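Local coordinates for protein oxidoreductase, FMN-binding (Shewanella oneidensis, PDB 2GQ8) that binds FMN and probably acts as an Old Yellow Enzyme-type oxidoreductase, using NADH or NADPH to reduce carbon-carbon double bonds, at residues P63-Y68 with L101-R106. Sequence-based numbering, arbitrary orientation.
Sequences PTAKGY and LWHVGR. With AC6 (p-hydroxyacetophenone), chain D.
His103 lays one face of its imidazole against Ala65, the residue whose CA comes closest to its own. With chi1 at -166°, CG stands anti to the backbone N, turning one ring face to Ala65. From CB outward, CB and CG meet the Ala65 methyl, and His103 CD2 approaches Ala65 CB to 3.5 Å. Ala65 CA then sits 3.6 Å above the ring centroid, a CH-pi contact that the small alanine side chain permits. ND1 accepts a bond from Gly105 N at 3.0 Å, in the ring plane, while CE1 nears Thr64 O. NE2 shares a water with Thr64 OG1, each 2.8 Å from it. Replacing His103 by an alanine is likely to leave Gly105 N without its acceptor, break the water bridge to Thr64 and uncover the Ala65 side. Beside the ring, Val104 N donates to Ala65 O (3.0 Å), and Val104 CG1 packs so close to Gly67 that a side chain on that residue would run into it, which suits glycine there. Farther along, Tyr68 and Trp102 meet rim to rim, Tyr68 CD2 lying 3.5 Å from Trp102 CH2, and both border p-hydroxyacetophenone: its methyl C8 lies over the tyrosine face, its C6 3.4 Å from Trp102 CZ2. The contact thus joins the loop after strand 53-60 to the end of strand 96-102 in the TIM barrel, with Trp102 near the FMN and His103 packed against helix 153-172.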
ATOM      1  N   PRO A  63     -12.794 -10.810  -5.329  1.00 13.69           N
ATOM      2  CA  PRO A  63     -12.217 -12.149  -5.228  1.00 13.97           C
ATOM      3  C   PRO A  63     -10.988 -12.368  -6.121  1.00 13.30           C
ATOM      4  O   PRO A  63     -10.056 -13.067  -5.730  1.00 16.99           O
ATOM      5  CB  PRO A  63     -13.386 -13.050  -5.618  1.00 16.04           C
ATOM      6  CG  PRO A  63     -14.567 -12.297  -5.088  1.00 16.34           C
ATOM      7  CD  PRO A  63     -14.259 -10.873  -5.491  1.00 14.00           C
ATOM      8  N   THR A  64     -10.982 -11.764  -7.308  1.00 13.38           N
ATOM      9  CA  THR A  64      -9.868 -11.932  -8.237  1.00 12.30           C
ATOM     10  C   THR A  64      -8.767 -10.877  -8.116  1.00 12.36           C
ATOM     11  O   THR A  64      -7.850 -10.841  -8.937  1.00 11.86           O
ATOM     12  CB  THR A  64     -10.365 -11.977  -9.708  1.00 14.23           C
ATOM     13  OG1 THR A  64     -11.170 -10.824  -9.991  1.00 13.93           O
ATOM     14  CG2 THR A  64     -11.187 -13.232  -9.946  1.00 16.87           C
ATOM     15  N   ALA A  65      -8.852 -10.033  -7.089  1.00 11.11           N
ATOM     16  CA  ALA A  65      -7.852  -8.987  -6.858  1.00 10.51           C
ATOM     17  C   ALA A  65      -6.822  -9.440  -5.829  1.00 10.82           C
ATOM     18  O   ALA A  65      -5.850  -8.735  -5.562  1.00  9.49           O
ATOM     19  CB  ALA A  65      -8.531  -7.721  -6.360  1.00 10.74           C
ATOM     20  N   LYS A  66      -7.058 -10.614  -5.251  1.00 10.59           N
ATOM     21  CA  LYS A  66      -6.196 -11.194  -4.222  1.00 10.66           C
ATOM     22  C   LYS A  66      -4.973 -11.928  -4.783  1.00 11.63           C
ATOM     23  O   LYS A  66      -5.063 -12.646  -5.783  1.00 12.73           O
ATOM     24  CB  LYS A  66      -7.050 -12.146  -3.378  1.00 11.73           C
ATOM     25  CG  LYS A  66      -6.342 -12.916  -2.287  1.00 14.21           C
ATOM     26  CD  LYS A  66      -7.376 -13.808  -1.607  1.00 13.81           C
ATOM     27  CE  LYS A  66      -6.785 -14.755  -0.588  1.00 16.53           C
ATOM     28  NZ  LYS A  66      -7.871 -15.651  -0.071  1.00 16.94           N
ATOM     29  N   GLY A  67      -3.829 -11.755  -4.123  1.00 10.81           N
ATOM     30  CA  GLY A  67      -2.613 -12.405  -4.579  1.00 10.79           C
ATOM     31  C   GLY A  67      -1.939 -13.334  -3.585  1.00 11.54           C
ATOM     32  O   GLY A  67      -1.134 -14.179  -3.978  1.00 10.60           O
ATOM     33  N   TYR A  68      -2.277 -13.196  -2.304  1.00 10.54           N
ATOM     34  CA  TYR A  68      -1.665 -14.006  -1.254  1.00 11.32           C
ATOM     35  C   TYR A  68      -2.709 -14.583  -0.320  1.00 11.68           C
ATOM     36  O   TYR A  68      -3.758 -13.985  -0.092  1.00 10.75           O
ATOM     37  CB  TYR A  68      -0.686 -13.149  -0.445  1.00 10.55           C
ATOM     38  CG  TYR A  68       0.322 -12.429  -1.310  1.00 10.18           C
ATOM     39  CD1 TYR A  68       1.598 -12.952  -1.521  1.00 10.38           C
ATOM     40  CD2 TYR A  68      -0.028 -11.255  -1.964  1.00  9.01           C
ATOM     41  CE1 TYR A  68       2.500 -12.319  -2.371  1.00 10.10           C
ATOM     42  CE2 TYR A  68       0.857 -10.616  -2.817  1.00 10.12           C
ATOM     43  CZ  TYR A  68       2.110 -11.148  -3.020  1.00 10.86           C
ATOM     44  OH  TYR A  68       2.952 -10.516  -3.891  1.00 12.05           O
ATOM     45  N   LEU A 101      -6.458   0.005  -0.879  1.00  7.29           N
ATOM     46  CA  LEU A 101      -7.252  -0.767  -1.841  1.00  7.97           C
ATOM     47  C   LEU A 101      -6.309  -1.476  -2.792  1.00  7.22           C
ATOM     48  O   LEU A 101      -5.514  -0.851  -3.493  1.00  8.50           O
ATOM     49  CB  LEU A 101      -8.193   0.162  -2.595  1.00  6.85           C
ATOM     50  CG  LEU A 101      -9.099   0.971  -1.660  1.00  8.94           C
ATOM     51  CD1 LEU A 101     -10.113   1.743  -2.492  1.00  9.62           C
ATOM     52  CD2 LEU A 101      -9.803   0.047  -0.667  1.00 10.01           C
ATOM     53  N   TRP A 102      -6.451  -2.792  -2.843  1.00  6.77           N
ATOM     54  CA  TRP A 102      -5.540  -3.636  -3.597  1.00  6.35           C
ATOM     55  C   TRP A 102      -6.078  -4.507  -4.721  1.00  8.98           C
ATOM     56  O   TRP A 102      -7.117  -5.149  -4.580  1.00  9.21           O
ATOM     57  CB  TRP A 102      -4.874  -4.551  -2.567  1.00  7.45           C
ATOM     58  CG  TRP A 102      -3.563  -5.175  -2.912  1.00  7.48           C
ATOM     59  CD1 TRP A 102      -2.692  -4.816  -3.908  1.00  7.17           C
ATOM     60  CD2 TRP A 102      -2.908  -6.197  -2.153  1.00  7.45           C
ATOM     61  NE1 TRP A 102      -1.531  -5.552  -3.805  1.00  7.56           N
ATOM     62  CE2 TRP A 102      -1.639  -6.407  -2.734  1.00  7.97           C
ATOM     63  CE3 TRP A 102      -3.273  -6.955  -1.029  1.00  7.07           C
ATOM     64  CZ2 TRP A 102      -0.724  -7.339  -2.226  1.00  8.25           C
ATOM     65  CZ3 TRP A 102      -2.368  -7.882  -0.520  1.00  6.24           C
ATOM     66  CH2 TRP A 102      -1.103  -8.067  -1.121  1.00  7.10           C
ATOM     67  N   HIS A 103      -5.361  -4.512  -5.843  1.00  7.65           N
ATOM     68  CA  HIS A 103      -5.660  -5.436  -6.928  1.00  9.68           C
ATOM     69  C   HIS A 103      -4.264  -5.832  -7.379  1.00  9.67           C
ATOM     70  O   HIS A 103      -3.495  -4.984  -7.833  1.00  9.85           O
ATOM     71  CB  HIS A 103      -6.433  -4.820  -8.093  1.00  8.86           C
ATOM     72  CG  HIS A 103      -6.994  -5.857  -9.016  1.00 10.97           C
ATOM     73  ND1 HIS A 103      -6.215  -6.854  -9.563  1.00  9.66           N
ATOM     74  CD2 HIS A 103      -8.262  -6.101  -9.427  1.00 10.27           C
ATOM     75  CE1 HIS A 103      -6.977  -7.670 -10.269  1.00 10.12           C
ATOM     76  NE2 HIS A 103      -8.223  -7.237 -10.202  1.00  9.25           N
ATOM     77  N   VAL A 104      -3.933  -7.109  -7.229  1.00  8.36           N
ATOM     78  CA  VAL A 104      -2.601  -7.602  -7.568  1.00  9.60           C
ATOM     79  C   VAL A 104      -2.355  -7.870  -9.040  1.00  9.25           C
ATOM     80  O   VAL A 104      -1.212  -8.057  -9.445  1.00  9.87           O
ATOM     81  CB  VAL A 104      -2.274  -8.910  -6.801  1.00  9.72           C
ATOM     82  CG1 VAL A 104      -2.385  -8.677  -5.296  1.00  9.50           C
ATOM     83  CG2 VAL A 104      -3.213 -10.022  -7.244  1.00  6.12           C
ATOM     84  N   GLY A 105      -3.417  -7.881  -9.838  1.00 10.65           N
ATOM     85  CA  GLY A 105      -3.240  -8.159 -11.252  1.00 11.24           C
ATOM     86  C   GLY A 105      -2.607  -9.526 -11.460  1.00 12.15           C
ATOM     87  O   GLY A 105      -3.078 -10.526 -10.913  1.00  9.71           O
ATOM     88  N   ARG A 106      -1.518  -9.566 -12.222  1.00 11.47           N
ATOM     89  CA  ARG A 106      -0.836 -10.818 -12.535  1.00 11.73           C
ATOM     90  C   ARG A 106      -0.028 -11.441 -11.405  1.00 12.25           C
ATOM     91  O   ARG A 106       0.449 -12.566 -11.534  1.00 11.94           O
ATOM     92  CB  ARG A 106       0.091 -10.613 -13.734  1.00 12.73           C
ATOM     93  CG  ARG A 106       1.303  -9.763 -13.406  1.00 12.67           C
ATOM     94  CD  ARG A 106       2.192  -9.563 -14.622  1.00 14.15           C
ATOM     95  NE  ARG A 106       3.352  -8.748 -14.289  1.00 12.45           N
ATOM     96  CZ  ARG A 106       4.277  -8.364 -15.162  1.00 14.84           C
ATOM     97  NH1 ARG A 106       4.179  -8.723 -16.435  1.00 15.77           N
ATOM     98  NH2 ARG A 106       5.297  -7.620 -14.757  1.00 13.39           N
TER
HETATM   99  C1  AC6 D3097       3.265  -5.164  -1.451  1.00  9.61           C
HETATM  100  C2  AC6 D3097       4.736  -5.456  -1.043  1.00 10.02           C
HETATM  101  C3  AC6 D3097       4.850  -6.667  -0.353  1.00 11.86           C
HETATM  102  C4  AC6 D3097       3.813  -7.595  -0.113  1.00 10.84           C
HETATM  103  C5  AC6 D3097       2.513  -7.210  -0.489  1.00  8.93           C
HETATM  104  C6  AC6 D3097       2.192  -6.010  -1.138  1.00  8.44           C
HETATM  105  O1  AC6 D3097       3.201  -3.940  -2.001  1.00  9.03           O
HETATM  106  O2  AC6 D3097       5.221  -9.241   0.753  1.00 16.18           O
HETATM  107  C7  AC6 D3097       3.885  -8.927   0.407  1.00 11.81           C
HETATM  108  C8  AC6 D3097       2.961 -10.118   0.658  1.00 12.89           C
HETATM  109  O   HOH W   1      -5.799 -11.030 -11.117  1.00 12.30           O
HETATM  110  O   HOH W   2     -10.590  -8.397 -11.157  1.00 15.85           O